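Local coordinates for protein accelerated cell death 11 (Arabidopsis thaliana, PDB 4NT1) that selectively transfers ceramide-1-phosphate and phytoceramide-1-phosphate between membranes, with no transport of ceramide or glycosphingolipids, at residues R12-I24 against Q36-F48. Sequence-based numbering, arbitrary orientation. Where two conformers were deposited one is given.
Sequences RKISAAFKKLAII and QFSHACSLVSPLF
Ala17 and Ala40 meet methyl to methyl (CB to CB 3.8 Å) where segments 12-24 and 36-48, running roughly antiparallel at 150°, come closest; consistent with the small side chains here, the axes of the two segments approach to 9.2 Å. Phe18 swings its ring beneath Ala40, whose CB sits over one face, while the side chains of Val44 and Phe18 cross at about a right angle, with Val44 CG2 3.6 Å from Phe18 CE2. Leu21 CD1 also packs on Ala40 CB, at 3.6 Å. Toward the start of 12-24, Ile14 and Leu43 slide past each other in opposite directions, and Ile14 CD1 then meets Leu47 CD1 tip to tip. The two branches of Leu43 part: CD1 lies against Ala17 CB at 3.7 Å, and CD2 meets the CE-NZ end of Lys13, the two side chains crossing almost perpendicularly. No direct hydrogen bond joins the two segments. Instead, Gln36, extended with CG anti to its backbone N (chi1 180°), sends NE2 to a water (2.9 Å) that donates to Ala17 O, and its amide rests on Ile24 CD1. The pair forms part of the all-helical GLTP fold: helix 98-121 packs on Phe18, Phe37, Cys41 and Val44, while helix 173-199 packs on Ile14 and Phe18, with Tyr183 edge-to-face to Phe18.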
loop_
_atom_site.group_PDB
_atom_site.type_symbol
_atom_site.label_atom_id
_atom_site.label_comp_id
_atom_site.label_asym_id
_atom_site.label_seq_id
_atom_site.Cartn_x
_atom_site.Cartn_y
_atom_site.Cartn_z
ATOM N N ARG A 12 -0.213 -14.765 -3.159
ATOM C CA ARG A 12 0.855 -15.504 -2.498
ATOM C C ARG A 12 2.208 -14.828 -2.750
ATOM O O ARG A 12 3.072 -14.818 -1.880
ATOM C CB ARG A 12 0.863 -16.964 -2.968
ATOM C CG ARG A 12 -0.509 -17.625 -2.841
ATOM C CD ARG A 12 -0.482 -19.141 -3.043
ATOM N NE ARG A 12 -1.843 -19.681 -2.996
ATOM C CZ ARG A 12 -2.151 -20.973 -2.937
ATOM N NH1 ARG A 12 -1.195 -21.896 -2.912
ATOM N NH2 ARG A 12 -3.426 -21.340 -2.898
ATOM N N LYS A 13 2.381 -14.243 -3.930
ATOM C CA LYS A 13 3.592 -13.467 -4.207
ATOM C C LYS A 13 3.622 -12.240 -3.297
ATOM O O LYS A 13 4.671 -11.864 -2.767
ATOM C CB LYS A 13 3.637 -13.037 -5.673
ATOM C CG LYS A 13 3.790 -14.213 -6.639
ATOM C CD LYS A 13 3.720 -13.742 -8.080
ATOM C CE LYS A 13 4.784 -12.698 -8.364
ATOM N NZ LYS A 13 4.638 -12.090 -9.718
ATOM N N ILE A 14 2.463 -11.618 -3.123
ATOM C CA ILE A 14 2.346 -10.495 -2.201
ATOM C C ILE A 14 2.665 -10.896 -0.758
ATOM O O ILE A 14 3.450 -10.232 -0.084
ATOM C CB ILE A 14 0.954 -9.866 -2.265
ATOM C CG1 ILE A 14 0.810 -9.073 -3.567
ATOM C CG2 ILE A 14 0.729 -8.970 -1.058
ATOM C CD1 ILE A 14 -0.647 -8.670 -3.878
ATOM N N SER A 15 2.066 -11.979 -0.271
ATOM C CA SER A 15 2.305 -12.353 1.125
ATOM C C SER A 15 3.769 -12.751 1.362
ATOM O O SER A 15 4.340 -12.445 2.412
ATOM C CB SER A 15 1.338 -13.455 1.593
ATOM O OG SER A 15 1.604 -14.684 0.944
ATOM N N ALA A 16 4.380 -13.411 0.382
ATOM C CA ALA A 16 5.774 -13.829 0.517
ATOM C C ALA A 16 6.704 -12.620 0.573
ATOM O O ALA A 16 7.625 -12.574 1.389
ATOM C CB ALA A 16 6.178 -14.745 -0.640
ATOM N N ALA A 17 6.461 -11.646 -0.304
ATOM C CA ALA A 17 7.324 -10.474 -0.379
ATOM C C ALA A 17 7.236 -9.662 0.907
ATOM O O ALA A 17 8.249 -9.185 1.429
ATOM C CB ALA A 17 6.958 -9.614 -1.593
ATOM N N PHE A 18 6.026 -9.507 1.430
ATOM C CA PHE A 18 5.860 -8.697 2.629
ATOM C C PHE A 18 6.304 -9.394 3.911
ATOM O O PHE A 18 6.781 -8.745 4.839
ATOM C CB PHE A 18 4.454 -8.102 2.683
ATOM C CG PHE A 18 4.305 -6.937 1.748
ATOM C CD1 PHE A 18 4.588 -5.644 2.180
ATOM C CD2 PHE A 18 3.967 -7.138 0.418
ATOM C CE1 PHE A 18 4.510 -4.563 1.298
ATOM C CE2 PHE A 18 3.878 -6.067 -0.466
ATOM C CZ PHE A 18 4.146 -4.779 -0.025
ATOM N N LYS A 19 6.175 -10.717 3.942
ATOM C CA LYS A 19 6.749 -11.498 5.020
ATOM C C LYS A 19 8.243 -11.196 5.149
ATOM O O LYS A 19 8.745 -10.971 6.246
ATOM C CB LYS A 19 6.511 -12.995 4.779
ATOM C CG LYS A 19 7.064 -13.882 5.887
ATOM C CD LYS A 19 6.764 -15.355 5.642
ATOM C CE LYS A 19 5.481 -15.782 6.329
ATOM N NZ LYS A 19 5.601 -15.736 7.812
ATOM N N LYS A 20 8.946 -11.158 4.016
ATOM C CA LYS A 20 10.383 -10.879 4.019
ATOM C C LYS A 20 10.704 -9.488 4.563
ATOM O O LYS A 20 11.662 -9.318 5.313
ATOM C CB LYS A 20 10.977 -11.020 2.616
ATOM C CG LYS A 20 11.036 -12.451 2.111
ATOM C CD LYS A 20 11.563 -12.474 0.685
ATOM C CE LYS A 20 11.552 -13.884 0.117
ATOM N NZ LYS A 20 10.162 -14.357 -0.137
ATOM N N LEU A 21 9.909 -8.495 4.170
ATOM C CA LEU A 21 10.095 -7.135 4.659
ATOM C C LEU A 21 9.819 -7.069 6.160
ATOM O O LEU A 21 10.548 -6.396 6.882
ATOM C CB LEU A 21 9.220 -6.143 3.876
ATOM C CG LEU A 21 9.678 -5.964 2.420
ATOM C CD1 LEU A 21 8.662 -5.138 1.589
ATOM C CD2 LEU A 21 11.060 -5.322 2.385
ATOM N N ALA A 22 8.791 -7.779 6.630
ATOM C CA ALA A 22 8.485 -7.790 8.072
ATOM C C ALA A 22 9.641 -8.405 8.869
ATOM O O ALA A 22 10.030 -7.906 9.928
ATOM C CB ALA A 22 7.195 -8.543 8.339
ATOM N N ILE A 23 10.192 -9.491 8.347
ATOM C CA ILE A 23 11.369 -10.116 8.962
ATOM C C ILE A 23 12.534 -9.138 9.083
ATOM O O ILE A 23 13.196 -9.081 10.121
ATOM C CB ILE A 23 11.819 -11.363 8.185
ATOM C CG1 ILE A 23 10.771 -12.466 8.312
ATOM C CG2 ILE A 23 13.193 -11.827 8.670
ATOM C CD1 ILE A 23 10.995 -13.642 7.355
ATOM N N ILE A 24 12.787 -8.372 8.022
ATOM C CA ILE A 24 13.840 -7.362 8.037
ATOM C C ILE A 24 13.576 -6.266 9.075
ATOM O O ILE A 24 14.464 -5.908 9.850
ATOM C CB ILE A 24 14.023 -6.719 6.641
ATOM C CG1 ILE A 24 14.594 -7.746 5.651
ATOM C CG2 ILE A 24 14.927 -5.474 6.739
ATOM C CD1 ILE A 24 14.487 -7.296 4.176
ATOM N N GLN A 36 14.408 -4.024 -3.150
ATOM C CA GLN A 36 13.489 -5.045 -2.618
ATOM C C GLN A 36 12.130 -4.470 -2.228
ATOM O O GLN A 36 11.080 -5.025 -2.581
ATOM C CB GLN A 36 14.092 -5.744 -1.399
ATOM C CG GLN A 36 13.173 -6.810 -0.813
ATOM C CD GLN A 36 13.898 -7.703 0.179
ATOM O OE1 GLN A 36 15.124 -7.615 0.336
ATOM N NE2 GLN A 36 13.146 -8.560 0.865
ATOM N N PHE A 37 12.160 -3.379 -1.464
ATOM C CA PHE A 37 10.935 -2.703 -1.034
ATOM C C PHE A 37 10.082 -2.269 -2.225
ATOM O O PHE A 37 8.887 -2.558 -2.285
ATOM C CB PHE A 37 11.293 -1.496 -0.176
ATOM C CG PHE A 37 10.118 -0.628 0.186
ATOM C CD1 PHE A 37 9.270 -0.983 1.225
ATOM C CD2 PHE A 37 9.872 0.548 -0.510
ATOM C CE1 PHE A 37 8.186 -0.186 1.562
ATOM C CE2 PHE A 37 8.783 1.353 -0.179
ATOM C CZ PHE A 37 7.945 0.989 0.859
ATOM N N SER A 38 10.694 -1.593 -3.190
ATOM C CA SER A 38 9.909 -1.069 -4.310
ATOM C C SER A 38 9.298 -2.200 -5.149
ATOM O O SER A 38 8.147 -2.107 -5.596
ATOM C CB SER A 38 10.736 -0.099 -5.164
ATOM O OG SER A 38 11.796 -0.769 -5.830
ATOM N N HIS A 39 10.058 -3.277 -5.340
ATOM C CA HIS A 39 9.544 -4.452 -6.036
ATOM C C HIS A 39 8.327 -5.071 -5.330
ATOM O O HIS A 39 7.346 -5.443 -5.980
ATOM C CB HIS A 39 10.642 -5.512 -6.205
ATOM C CG HIS A 39 11.652 -5.176 -7.262
ATOM N ND1 HIS A 39 12.480 -6.122 -7.826
ATOM C CD2 HIS A 39 11.975 -3.996 -7.846
ATOM C CE1 HIS A 39 13.263 -5.542 -8.719
ATOM N NE2 HIS A 39 12.972 -4.253 -8.755
ATOM N N ALA A 40 8.392 -5.185 -4.006
ATOM C CA ALA A 40 7.265 -5.727 -3.238
ATOM C C ALA A 40 6.032 -4.846 -3.395
ATOM O O ALA A 40 4.919 -5.334 -3.586
ATOM C CB ALA A 40 7.635 -5.863 -1.772
ATOM N N CYS A 41 6.241 -3.538 -3.313
ATOM C CA CYS A 41 5.153 -2.594 -3.496
ATOM C C CYS A 41 4.524 -2.731 -4.881
ATOM O O CYS A 41 3.312 -2.547 -5.038
ATOM C CB CYS A 41 5.641 -1.166 -3.260
ATOM S SG CYS A 41 6.061 -0.826 -1.524
ATOM N N SER A 42 5.339 -3.069 -5.876
ATOM C CA SER A 42 4.841 -3.212 -7.238
ATOM C C SER A 42 3.932 -4.433 -7.379
ATOM O O SER A 42 3.068 -4.471 -8.248
ATOM C CB SER A 42 5.990 -3.254 -8.248
ATOM O OG SER A 42 5.499 -3.198 -9.576
ATOM N N LEU A 43 4.104 -5.422 -6.509
ATOM C CA LEU A 43 3.221 -6.591 -6.557
ATOM C C LEU A 43 1.798 -6.228 -6.137
ATOM O O LEU A 43 0.833 -6.901 -6.510
ATOM C CB LEU A 43 3.755 -7.723 -5.683
ATOM C CG LEU A 43 5.115 -8.296 -6.089
ATOM C CD1 LEU A 43 5.610 -9.295 -5.034
ATOM C CD2 LEU A 43 5.050 -8.941 -7.472
ATOM N N VAL A 44 1.680 -5.165 -5.352
ATOM C CA VAL A 44 0.386 -4.693 -4.874
ATOM C C VAL A 44 -0.336 -3.822 -5.913
ATOM O O VAL A 44 -1.564 -3.765 -5.939
ATOM C CB VAL A 44 0.557 -3.889 -3.565
ATOM C CG1 VAL A 44 -0.762 -3.258 -3.140
ATOM C CG2 VAL A 44 1.105 -4.782 -2.452
ATOM N N SER A 45 0.423 -3.162 -6.783
ATOM C CA SER A 45 -0.178 -2.204 -7.726
ATOM C C SER A 45 -1.420 -2.710 -8.475
ATOM O O SER A 45 -2.402 -1.979 -8.603
ATOM C CB SER A 45 0.862 -1.688 -8.731
ATOM O OG SER A 45 1.887 -0.970 -8.075
ATOM N N PRO A 46 -1.381 -3.945 -8.995
ATOM C CA PRO A 46 -2.519 -4.379 -9.817
ATOM C C PRO A 46 -3.812 -4.563 -9.029
ATOM O O PRO A 46 -4.875 -4.629 -9.638
ATOM C CB PRO A 46 -2.053 -5.730 -10.393
ATOM C CG PRO A 46 -0.552 -5.719 -10.250
ATOM C CD PRO A 46 -0.286 -4.936 -9.001
ATOM N N LEU A 47 -3.742 -4.636 -7.703
ATOM C CA LEU A 47 -4.964 -4.774 -6.920
ATOM C C LEU A 47 -5.908 -3.589 -7.123
ATOM O O LEU A 47 -7.125 -3.759 -7.141
ATOM C CB LEU A 47 -4.661 -4.939 -5.428
ATOM C CG LEU A 47 -3.806 -6.128 -5.004
ATOM C CD1 LEU A 47 -3.513 -6.046 -3.511
ATOM C CD2 LEU A 47 -4.474 -7.462 -5.355
ATOM N N PHE A 48 -5.356 -2.387 -7.266
ATOM C CA PHE A 48 -6.207 -1.208 -7.407
ATOM C C PHE A 48 -7.038 -1.286 -8.684
ATOM O O PHE A 48 -8.216 -0.930 -8.690
ATOM C CB PHE A 48 -5.389 0.079 -7.354
ATOM C CG PHE A 48 -4.759 0.330 -6.017
ATOM C CD1 PHE A 48 -5.498 0.868 -4.979
ATOM C CD2 PHE A 48 -3.429 0.014 -5.795
ATOM C CE1 PHE A 48 -4.925 1.096 -3.746
ATOM C CE2 PHE A 48 -2.849 0.230 -4.563
ATOM C CZ PHE A 48 -3.601 0.777 -3.535
HETATM O O HOH W 1 10.428 -8.591 -0.122
#